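Local coordinates for protein farnesyltransferase, putative (Trypanosoma cruzi, PDB 3WCA) that probably condenses two farnesyl diphosphate molecules into squalene, using magnesium and a nicotinamide cofactor, at the entry to sterol synthesis, at residues 107-110 / 111-115; 81-84 / 85-89. The protein carries 1 engineered substitution. One frame throughout, in Å; residues are numbered along the deposited sequence.

Contact 1. Residues 107-110 / 111-115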
loop_
_atom_site.group_PDB
_atom_site.type_symbol
_atom_site.label_atom_id
_atom_site.label_comp_id
_atom_site.label_asym_id
_atom_site.label_seq_id
_atom_site.Cartn_x
_atom_site.Cartn_y
_atom_site.Cartn_z
ATOM N N GLU A 107 -13.549 -6.884 -10.451
ATOM C CA GLU A 107 -13.800 -6.833 -9.017
ATOM C C GLU A 107 -15.196 -7.389 -8.767
ATOM O O GLU A 107 -15.413 -8.193 -7.862
ATOM C CB GLU A 107 -13.713 -5.389 -8.520
ATOM C CG GLU A 107 -12.298 -4.840 -8.456
ATOM C CD GLU A 107 -12.261 -3.328 -8.351
ATOM O OE1 GLU A 107 -13.090 -2.761 -7.604
ATOM O OE2 GLU A 107 -11.396 -2.707 -9.008
ATOM N N ARG A 108 -16.138 -6.954 -9.595
ATOM C CA ARG A 108 -17.522 -7.391 -9.509
ATOM C C ARG A 108 -17.530 -8.920 -9.586
ATOM O O ARG A 108 -18.181 -9.599 -8.787
ATOM C CB ARG A 108 -18.301 -6.778 -10.676
ATOM C CG ARG A 108 -19.815 -6.816 -10.584
ATOM C CD ARG A 108 -20.414 -6.220 -11.855
ATOM N NE ARG A 108 -21.873 -6.290 -11.899
ATOM C CZ ARG A 108 -22.687 -5.564 -11.135
ATOM N NH1 ARG A 108 -22.188 -4.703 -10.258
ATOM N NH2 ARG A 108 -24.002 -5.698 -11.252
ATOM N N GLU A 109 -16.779 -9.451 -10.544
ATOM C CA GLU A 109 -16.680 -10.893 -10.748
ATOM C C GLU A 109 -16.069 -11.596 -9.533
ATOM O O GLU A 109 -16.451 -12.718 -9.200
ATOM C CB GLU A 109 -15.826 -11.173 -11.983
ATOM C CG GLU A 109 -15.866 -12.608 -12.480
ATOM C CD GLU A 109 -14.877 -12.835 -13.612
ATOM O OE1 GLU A 109 -14.656 -11.891 -14.399
ATOM O OE2 GLU A 109 -14.327 -13.951 -13.721
ATOM N N LEU A 110 -15.115 -10.935 -8.880
ATOM C CA LEU A 110 -14.461 -11.504 -7.704
ATOM C C LEU A 110 -15.500 -11.814 -6.631
ATOM O O LEU A 110 -15.492 -12.886 -6.022
ATOM C CB LEU A 110 -13.423 -10.526 -7.146
ATOM C CG LEU A 110 -12.769 -10.874 -5.804
ATOM C CD1 LEU A 110 -12.053 -12.206 -5.884
ATOM C CD2 LEU A 110 -11.791 -9.767 -5.428
ATOM N N LEU A 111 -16.403 -10.871 -6.408
ATOM C CA LEU A 111 -17.434 -11.066 -5.410
ATOM C C LEU A 111 -18.512 -12.063 -5.836
ATOM O O LEU A 111 -18.935 -12.880 -5.028
ATOM C CB LEU A 111 -18.057 -9.719 -5.042
ATOM C CG LEU A 111 -17.094 -8.808 -4.276
ATOM C CD1 LEU A 111 -17.669 -7.407 -4.190
ATOM C CD2 LEU A 111 -16.850 -9.375 -2.885
ATOM N N GLU A 112 -18.942 -12.012 -7.097
ATOM C CA GLU A 112 -19.979 -12.927 -7.581
ATOM C C GLU A 112 -19.521 -14.378 -7.575
ATOM O O GLU A 112 -20.295 -15.280 -7.256
ATOM C CB GLU A 112 -20.427 -12.540 -8.990
ATOM C CG GLU A 112 -20.973 -11.128 -9.085
ATOM C CD GLU A 112 -21.366 -10.739 -10.493
ATOM O OE1 GLU A 112 -20.596 -11.035 -11.428
ATOM O OE2 GLU A 112 -22.439 -10.126 -10.665
ATOM N N ARG A 113 -18.262 -14.605 -7.930
ATOM C CA ARG A 113 -17.714 -15.954 -7.943
ATOM C C ARG A 113 -16.752 -16.097 -6.772
ATOM O O ARG A 113 -15.752 -16.807 -6.856
ATOM C CB ARG A 113 -16.983 -16.216 -9.262
ATOM C CG ARG A 113 -17.892 -16.183 -10.480
ATOM C CD ARG A 113 -17.113 -16.425 -11.766
ATOM N NE ARG A 113 -16.589 -17.786 -11.875
ATOM C CZ ARG A 113 -15.681 -18.160 -12.772
ATOM N NH1 ARG A 113 -15.198 -17.275 -13.633
ATOM N NH2 ARG A 113 -15.258 -19.418 -12.813
ATOM N N TYR A 114 -17.081 -15.425 -5.674
ATOM C CA TYR A 114 -16.260 -15.442 -4.468
ATOM C C TYR A 114 -16.099 -16.844 -3.880
ATOM O O TYR A 114 -15.311 -17.055 -2.957
ATOM C CB TYR A 114 -16.873 -14.511 -3.422
ATOM C CG TYR A 114 -15.943 -14.153 -2.282
ATOM C CD1 TYR A 114 -14.879 -13.267 -2.475
ATOM C CD2 TYR A 114 -16.142 -14.677 -1.006
ATOM C CE1 TYR A 114 -14.042 -12.909 -1.424
ATOM C CE2 TYR A 114 -15.310 -14.326 0.052
ATOM C CZ TYR A 114 -14.265 -13.438 -0.164
ATOM O OH TYR A 114 -13.462 -13.066 0.882
ATOM N N THR A 115 -16.841 -17.803 -4.420
ATOM C CA THR A 115 -16.762 -19.172 -3.931
ATOM C C THR A 115 -15.364 -19.762 -4.096
ATOM O O THR A 115 -14.867 -20.468 -3.216
ATOM C CB THR A 115 -17.743 -20.090 -4.676
ATOM O OG1 THR A 115 -19.043 -19.496 -4.681
ATOM C CG2 THR A 115 -17.818 -21.444 -3.997
#
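Glu-109 and Arg-113 form a salt bridge between neighbouring turns, four residues apart. It sits where helix 105-112 ends in this all-helical squalene synthase fold. The chain then turns directly into helix 115-122. Regular helical bonds carry the backbone up to this point. Leu-111 N donates to Glu-107 O, Glu-112 N to Arg-108 O, and Arg-113 N to Glu-109 O, the last at 2.9 Å. Arg-113 is the first residue to leave helical backbone angles, and the series stops there. Tyr-114 N makes a weak bond to Leu-111 O, three residues back. Tyr-114 CB packs on Leu-110 O at 3.4 Å. This carbonyl oxygen lies at the edge of the tyrosine ring, in its plane.

The side chains of Glu-109 and Arg-113 run side by side and point the same way. Glu-109 is extended, while Arg-113 bends at chi3 (68°), which turns its guanidinium alongside the carboxylate. The two flat groups are nearly coplanar, 6° apart. The bond itself is weak, with Arg-113 NH1 3.4 Å from Glu-109 OE2. The stronger partner of this carboxylate is Arg-106, whose NE forms a salt bridge with OE1.

Arg-108 and Glu-112 are a looser pair. NE of Arg-108 is 4.1 Å from OE2 of Glu-112, but the oxygen sits far off the guanidinium plane, so only the charges attract. Arg-108 NH1 is used instead on Gly-103 O. The buried side chains face inward: Leu-110 touches helix 26-38, and Leu-111 and Tyr-114 touch helix 51-72. Flanked by two arginines, the Glu-109 carboxylate is probably kept ionised, and the long, bent bond to Arg-113 (N-H...O 135°) is probably held more by charge than by direction.

Contact 2. Residues 81-84 / 85-89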
loop_
_atom_site.group_PDB
_atom_site.type_symbol
_atom_site.label_atom_id
_atom_site.label_comp_id
_atom_site.label_asym_id
_atom_site.label_seq_id
_atom_site.Cartn_x
_atom_site.Cartn_y
_atom_site.Cartn_z
ATOM N N LYS A 81 -22.787 -0.945 3.570
ATOM C CA LYS A 81 -21.390 -1.258 3.841
ATOM C C LYS A 81 -21.123 -1.477 5.326
ATOM O O LYS A 81 -20.362 -2.371 5.698
ATOM C CB LYS A 81 -20.487 -0.142 3.306
ATOM C CG LYS A 81 -20.598 0.074 1.795
ATOM C CD LYS A 81 -19.829 1.314 1.379
ATOM C CE LYS A 81 -19.951 1.610 -0.114
ATOM N NZ LYS A 81 -19.225 2.881 -0.428
ATOM N N LEU A 82 -21.745 -0.666 6.175
ATOM C CA LEU A 82 -21.563 -0.803 7.616
ATOM C C LEU A 82 -22.196 -2.107 8.091
ATOM O O LEU A 82 -21.853 -2.644 9.146
ATOM C CB LEU A 82 -22.205 0.380 8.339
ATOM C CG LEU A 82 -21.638 1.753 7.979
ATOM C CD1 LEU A 82 -22.385 2.842 8.751
ATOM C CD2 LEU A 82 -20.147 1.784 8.306
ATOM N N ARG A 83 -23.120 -2.615 7.292
ATOM C CA ARG A 83 -23.820 -3.850 7.607
ATOM C C ARG A 83 -23.015 -5.083 7.174
ATOM O O ARG A 83 -22.735 -5.971 7.976
ATOM C CB ARG A 83 -25.185 -3.853 6.902
ATOM C CG ARG A 83 -26.077 -5.055 7.206
ATOM C CD ARG A 83 -27.207 -5.158 6.180
ATOM N NE ARG A 83 -27.956 -3.906 6.058
ATOM C CZ ARG A 83 -28.349 -3.374 4.902
ATOM N NH1 ARG A 83 -28.065 -3.979 3.755
ATOM N NH2 ARG A 83 -29.019 -2.231 4.890
ATOM N N GLU A 84 -22.637 -5.116 5.900
ATOM C CA GLU A 84 -21.908 -6.246 5.328
ATOM C C GLU A 84 -20.432 -6.417 5.721
ATOM O O GLU A 84 -19.987 -7.531 6.002
ATOM C CB GLU A 84 -22.013 -6.188 3.799
ATOM C CG GLU A 84 -23.434 -6.277 3.238
ATOM C CD GLU A 84 -24.094 -7.632 3.474
ATOM O OE1 GLU A 84 -23.389 -8.666 3.425
ATOM O OE2 GLU A 84 -25.324 -7.665 3.687
ATOM N N LEU A 85 -19.677 -5.322 5.742
ATOM C CA LEU A 85 -18.252 -5.379 6.063
ATOM C C LEU A 85 -17.823 -6.112 7.338
ATOM O O LEU A 85 -17.051 -7.070 7.268
ATOM C CB LEU A 85 -17.665 -3.962 6.059
ATOM C CG LEU A 85 -17.588 -3.309 4.673
ATOM C CD1 LEU A 85 -17.074 -1.883 4.793
ATOM C CD2 LEU A 85 -16.668 -4.138 3.767
ATOM N N PRO A 86 -18.317 -5.686 8.515
ATOM C CA PRO A 86 -17.957 -6.315 9.795
ATOM C C PRO A 86 -18.037 -7.832 9.859
ATOM O O PRO A 86 -17.328 -8.460 10.644
ATOM C CB PRO A 86 -18.905 -5.645 10.785
ATOM C CG PRO A 86 -19.060 -4.274 10.200
ATOM C CD PRO A 86 -19.286 -4.598 8.736
ATOM N N LYS A 87 -18.897 -8.430 9.052
ATOM C CA LYS A 87 -19.004 -9.880 9.069
ATOM C C LYS A 87 -18.431 -10.501 7.803
ATOM O O LYS A 87 -18.718 -11.649 7.471
ATOM C CB LYS A 87 -20.466 -10.313 9.271
ATOM C CG LYS A 87 -21.476 -9.695 8.311
ATOM C CD LYS A 87 -22.851 -10.338 8.508
ATOM C CE LYS A 87 -23.853 -9.887 7.453
ATOM N NZ LYS A 87 -24.365 -8.513 7.693
ATOM N N PHE A 88 -17.597 -9.742 7.103
ATOM C CA PHE A 88 -17.007 -10.248 5.885
ATOM C C PHE A 88 -16.121 -11.433 6.197
ATOM O O PHE A 88 -16.140 -12.425 5.482
ATOM C CB PHE A 88 -16.178 -9.176 5.190
ATOM C CG PHE A 88 -16.066 -9.378 3.713
ATOM C CD1 PHE A 88 -17.103 -8.983 2.869
ATOM C CD2 PHE A 88 -14.935 -9.970 3.161
ATOM C CE1 PHE A 88 -17.011 -9.173 1.491
ATOM C CE2 PHE A 88 -14.833 -10.163 1.786
ATOM C CZ PHE A 88 -15.876 -9.763 0.949
ATOM N N HIS A 89 -15.352 -11.330 7.273
ATOM C CA HIS A 89 -14.455 -12.410 7.668
ATOM C C HIS A 89 -15.200 -13.710 7.979
ATOM O O HIS A 89 -14.646 -14.797 7.822
ATOM C CB HIS A 89 -13.623 -11.996 8.884
ATOM C CG HIS A 89 -14.385 -12.000 10.174
ATOM N ND1 HIS A 89 -15.495 -11.211 10.388
ATOM C CD2 HIS A 89 -14.191 -12.695 11.320
ATOM C CE1 HIS A 89 -15.952 -11.420 11.610
ATOM N NE2 HIS A 89 -15.177 -12.315 12.197
#
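Leu-85 packs tightly on the carbonyl of Lys-81, one turn back along the chain. Its CG lies 3.1 Å from Lys-81 O, and Leu-85 N donates to the same oxygen at 3.0 Å. The leucine and the stem of Lys-81 face inward on Val-70 of helix 51-72. The amine of Lys-81 is bonded to the carbonyls of Asp-73 and Glu-71.

The chain here continues from helix 78-84 in the helical squalene/phytoene synthase fold, and Leu-85 and Pro-86 also pack on Cys-144 of helix 126-147. Pro-86 takes one donor out of the bonding pattern of helix 78-84. Its nitrogen has no hydrogen to give, and its ring carbon CD rests 3.3 Å from Leu-82 O. Beyond the proline the backbone bonds reach back three residues. Lys-87 N bonds weakly to Glu-84 O at 3.4 Å, and Phe-88 N bonds firmly to Leu-85 O at 2.7 Å.

The outer side, where Leu-82 and Arg-83 are exposed, is looser and charged. Lys-87 CG sits between its own backbone N and carbonyl carbon (chi1 52°), and a bend at chi4 brings the amine back over the preceding turn. There NZ donates to Arg-83 O at 3.0 Å, from above the carbonyl plane. Glu-84 OE2 stays 4.2 Å from Lys-87 NZ, too far for a salt bridge, though the charges are opposite.

Contact 2 comes first in the chain and contact 1 follows, with centres 16 Å apart. They meet through Phe-88. Tyr-114 OH lies 3.3 Å from Phe-88 CE2, and Leu-111 CD2 is 4.0 Å from Phe-88 CZ. Trp-97 meets both the Tyr-114 and Phe-88 rings. Both contacts also border helix 51-72, which carries the magnesium ligands Asp-68, Glu-71 and Asp-72. The side chain of Glu-107 is about 5 Å from that of Asp-68, and that of Lys-81 about 6 Å from that of Asp-72. The side chains of Glu-107 and Lys-81 are each about 9 Å from the magnesium ion. Glu-107, salt-bridged to Arg-65, is also about 9 Å from the bound farnesyl thiodiphosphate.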